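Long-range contact in putative pectin lyase (Geobacillus virus E2, PDB 7CHU), which is a tailspike protein of a thermophilic bacteriophage, probably used to recognise or degrade polysaccharide on the host cell surface during invasion: residues Y241-T246 / Y269-G274. Sequence-based numbering, arbitrary orientation.
Sequences YIYNGT and YFDSTG
Ile242 and Phe270 sit at the same level on neighbouring parallel strands, stacked coil upon coil in a right-handed beta-helix of the pectate lyase-like kind. Their side chains form the tight, buried side of this contact. CD1 of Ile242 lies over one face of the Phe270 ring, a CH-pi contact, and is 3.5 Å from CE1 of Phe270. Leu253 and Phe255, from strand 251-256, pack on the same isoleucine. Ile242 uses both backbone polar atoms on the edge facing Phe270: its N donates to O of Tyr269, and its O accepts from N of Asp271 at 2.8 Å. Asn244 N to Asp271 O extends the pairing into the turn.

The other face carries Tyr241, Tyr243, Tyr269 and Asp271 and is more open. The rings of Tyr241 and Tyr269 are nearly parallel, with planes at 7°, but slid apart so that they barely overlap. His210 meets the Tyr241 ring, while His238 stacks on Tyr269 and Tyr308 meets it at a tilt. With CG anti to the backbone N (chi1 -165°), Tyr241 leans toward the next coil and brings OH to OD2 of Asp271. This bond is modelled at 2.4 Å, so its exact length is doubtful. The other carboxylate oxygen, OD1, accepts from N of Thr273, closing an Asx turn, and also from OG1 of Thr273. These two bonds hold the carboxylate in place.

Past the strands the chains stay linked through Asn244. Its ND2 bonds to O of Arg277 and more weakly to O of Ser272. Toward solvent, a water bridges OH of Tyr243 and OG1 of Thr273. Deeper in, OD1 of Asn244 accepts from N of Gly274 at 2.9 Å, on a lone pair in the carbonyl plane.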
ATOM      1  N   TYR A 241     -11.232 -19.316  -0.703  1.00 13.98           N
ATOM      2  CA  TYR A 241     -11.291 -20.186   0.470  1.00 11.60           C
ATOM      3  C   TYR A 241      -9.862 -20.543   0.857  1.00 12.66           C
ATOM      4  O   TYR A 241      -9.141 -21.161   0.062  1.00 15.86           O
ATOM      5  CB  TYR A 241     -12.116 -21.436   0.168  1.00 12.54           C
ATOM      6  CG  TYR A 241     -12.552 -22.237   1.394  1.00 15.10           C
ATOM      7  CD1 TYR A 241     -11.691 -23.154   2.019  1.00 16.65           C
ATOM      8  CD2 TYR A 241     -13.833 -22.096   1.912  1.00 14.53           C
ATOM      9  CE1 TYR A 241     -12.114 -23.891   3.161  1.00 16.59           C
ATOM     10  CE2 TYR A 241     -14.254 -22.836   3.033  1.00 13.98           C
ATOM     11  CZ  TYR A 241     -13.394 -23.713   3.646  1.00 17.86           C
ATOM     12  OH  TYR A 241     -13.841 -24.418   4.736  1.00 19.32           O
ATOM     13  N   ILE A 242      -9.443 -20.141   2.051  1.00 12.47           N
ATOM     14  CA  ILE A 242      -8.072 -20.340   2.512  1.00 12.78           C
ATOM     15  C   ILE A 242      -8.116 -21.333   3.670  1.00 16.15           C
ATOM     16  O   ILE A 242      -8.651 -21.023   4.740  1.00 11.03           O
ATOM     17  CB  ILE A 242      -7.418 -19.015   2.942  1.00 15.43           C
ATOM     18  CG1 ILE A 242      -7.386 -18.042   1.745  1.00 13.15           C
ATOM     19  CG2 ILE A 242      -6.022 -19.303   3.495  1.00 13.12           C
ATOM     20  CD1 ILE A 242      -7.204 -16.521   2.093  1.00 14.74           C
ATOM     21  N   TYR A 243      -7.552 -22.528   3.456  1.00 10.48           N
ATOM     22  CA  TYR A 243      -7.599 -23.637   4.405  1.00 14.64           C
ATOM     23  C   TYR A 243      -6.196 -23.926   4.945  1.00 13.70           C
ATOM     24  O   TYR A 243      -5.212 -23.837   4.210  1.00 13.31           O
ATOM     25  CB  TYR A 243      -8.172 -24.880   3.692  1.00 14.40           C
ATOM     26  CG  TYR A 243      -8.412 -26.114   4.532  1.00 16.54           C
ATOM     27  CD1 TYR A 243      -8.902 -26.024   5.837  1.00 14.42           C
ATOM     28  CD2 TYR A 243      -8.197 -27.376   3.999  1.00 14.49           C
ATOM     29  CE1 TYR A 243      -9.134 -27.172   6.603  1.00 14.39           C
ATOM     30  CE2 TYR A 243      -8.427 -28.528   4.743  1.00 17.97           C
ATOM     31  CZ  TYR A 243      -8.897 -28.423   6.046  1.00 17.16           C
ATOM     32  OH  TYR A 243      -9.142 -29.561   6.786  1.00 19.26           O
ATOM     33  N   ASN A 244      -6.084 -24.253   6.225  1.00 12.24           N
ATOM     34  CA  ASN A 244      -4.744 -24.581   6.701  1.00 14.57           C
ATOM     35  C   ASN A 244      -4.327 -25.997   6.281  1.00 15.52           C
ATOM     36  O   ASN A 244      -3.133 -26.239   6.056  1.00 14.18           O
ATOM     37  CB  ASN A 244      -4.622 -24.379   8.231  1.00 11.11           C
ATOM     38  CG  ASN A 244      -5.678 -25.143   9.059  1.00 14.59           C
ATOM     39  OD1 ASN A 244      -6.712 -25.600   8.574  1.00 13.85           O
ATOM     40  ND2 ASN A 244      -5.421 -25.214  10.354  1.00 11.73           N
ATOM     41  N   GLY A 245      -5.280 -26.895   6.077  1.00 12.18           N
ATOM     42  CA  GLY A 245      -4.973 -28.302   5.854  1.00 14.95           C
ATOM     43  C   GLY A 245      -4.642 -29.031   7.143  1.00 15.86           C
ATOM     44  O   GLY A 245      -4.767 -28.493   8.249  1.00 14.17           O
ATOM     45  N   THR A 246      -4.183 -30.279   7.000  1.00 14.69           N
ATOM     46  CA  THR A 246      -3.997 -31.126   8.167  1.00 14.68           C
ATOM     47  C   THR A 246      -2.574 -31.130   8.708  1.00 16.94           C
ATOM     48  O   THR A 246      -2.336 -31.749   9.755  1.00 17.51           O
ATOM     49  CB  THR A 246      -4.407 -32.570   7.849  1.00 17.69           C
ATOM     50  OG1 THR A 246      -3.623 -33.029   6.753  1.00 18.09           O
ATOM     51  CG2 THR A 246      -5.873 -32.634   7.486  1.00 17.47           C
ATOM     52  N   TYR A 269     -12.971 -16.503   2.850  1.00 14.95           N
ATOM     53  CA  TYR A 269     -13.332 -17.406   3.940  1.00 12.91           C
ATOM     54  C   TYR A 269     -12.063 -18.101   4.425  1.00 13.34           C
ATOM     55  O   TYR A 269     -11.466 -18.880   3.678  1.00 13.04           O
ATOM     56  CB  TYR A 269     -14.372 -18.434   3.466  1.00 12.92           C
ATOM     57  CG  TYR A 269     -14.995 -19.223   4.580  1.00 13.66           C
ATOM     58  CD1 TYR A 269     -14.290 -20.252   5.190  1.00 15.28           C
ATOM     59  CD2 TYR A 269     -16.281 -18.924   5.044  1.00 14.96           C
ATOM     60  CE1 TYR A 269     -14.838 -21.005   6.225  1.00 15.84           C
ATOM     61  CE2 TYR A 269     -16.853 -19.664   6.085  1.00 18.95           C
ATOM     62  CZ  TYR A 269     -16.126 -20.710   6.662  1.00 20.51           C
ATOM     63  OH  TYR A 269     -16.648 -21.449   7.693  1.00 20.90           O
ATOM     64  N   PHE A 270     -11.625 -17.788   5.647  1.00 11.21           N
ATOM     65  CA  PHE A 270     -10.494 -18.467   6.264  1.00 13.54           C
ATOM     66  C   PHE A 270     -11.027 -19.646   7.067  1.00 19.15           C
ATOM     67  O   PHE A 270     -12.016 -19.515   7.794  1.00 15.04           O
ATOM     68  CB  PHE A 270      -9.695 -17.549   7.189  1.00 10.22           C
ATOM     69  CG  PHE A 270      -8.747 -16.625   6.474  1.00 14.12           C
ATOM     70  CD1 PHE A 270      -7.447 -17.014   6.180  1.00 13.33           C
ATOM     71  CD2 PHE A 270      -9.152 -15.363   6.119  1.00 13.32           C
ATOM     72  CE1 PHE A 270      -6.566 -16.150   5.533  1.00 15.14           C
ATOM     73  CE2 PHE A 270      -8.276 -14.470   5.504  1.00 16.18           C
ATOM     74  CZ  PHE A 270      -6.993 -14.852   5.201  1.00 15.37           C
ATOM     75  N   ASP A 271     -10.379 -20.799   6.920  1.00 14.99           N
ATOM     76  CA  ASP A 271     -10.771 -22.026   7.609  1.00 16.32           C
ATOM     77  C   ASP A 271      -9.513 -22.578   8.267  1.00 14.32           C
ATOM     78  O   ASP A 271      -8.568 -22.949   7.571  1.00 13.11           O
ATOM     79  CB  ASP A 271     -11.383 -23.011   6.610  1.00 16.08           C
ATOM     80  CG  ASP A 271     -11.769 -24.354   7.233  1.00 18.88           C
ATOM     81  OD1 ASP A 271     -11.440 -24.646   8.411  1.00 19.55           O
ATOM     82  OD2 ASP A 271     -12.403 -25.137   6.491  1.00 18.03           O
ATOM     83  N   SER A 272      -9.470 -22.565   9.601  1.00 13.39           N
ATOM     84  CA  SER A 272      -8.312 -23.052  10.346  1.00 14.49           C
ATOM     85  C   SER A 272      -8.629 -24.353  11.073  1.00 14.14           C
ATOM     86  O   SER A 272      -7.928 -24.714  12.029  1.00 14.10           O
ATOM     87  CB  SER A 272      -7.815 -22.006  11.344  1.00 13.94           C
ATOM     88  OG  SER A 272      -7.084 -20.952  10.710  1.00 18.44           O
ATOM     89  N   THR A 273      -9.656 -25.066  10.627  1.00 12.91           N
ATOM     90  CA  THR A 273     -10.079 -26.271  11.340  1.00 16.11           C
ATOM     91  C   THR A 273      -9.277 -27.517  10.987  1.00 17.42           C
ATOM     92  O   THR A 273      -9.516 -28.565  11.589  1.00 15.31           O
ATOM     93  CB  THR A 273     -11.548 -26.580  11.080  1.00 19.84           C
ATOM     94  OG1 THR A 273     -11.732 -26.895   9.692  1.00 18.49           O
ATOM     95  CG2 THR A 273     -12.450 -25.402  11.528  1.00 20.99           C
ATOM     96  N   GLY A 274      -8.321 -27.448  10.062  1.00 13.51           N
ATOM     97  CA  GLY A 274      -7.683 -28.676   9.602  1.00 14.19           C
ATOM     98  C   GLY A 274      -6.745 -29.305  10.621  1.00 15.40           C
ATOM     99  O   GLY A 274      -6.609 -30.534  10.676  1.00 15.65           O
TER
HETATM  100  O   HOH W   1     -11.399 -29.510   8.691  1.00 25.01           O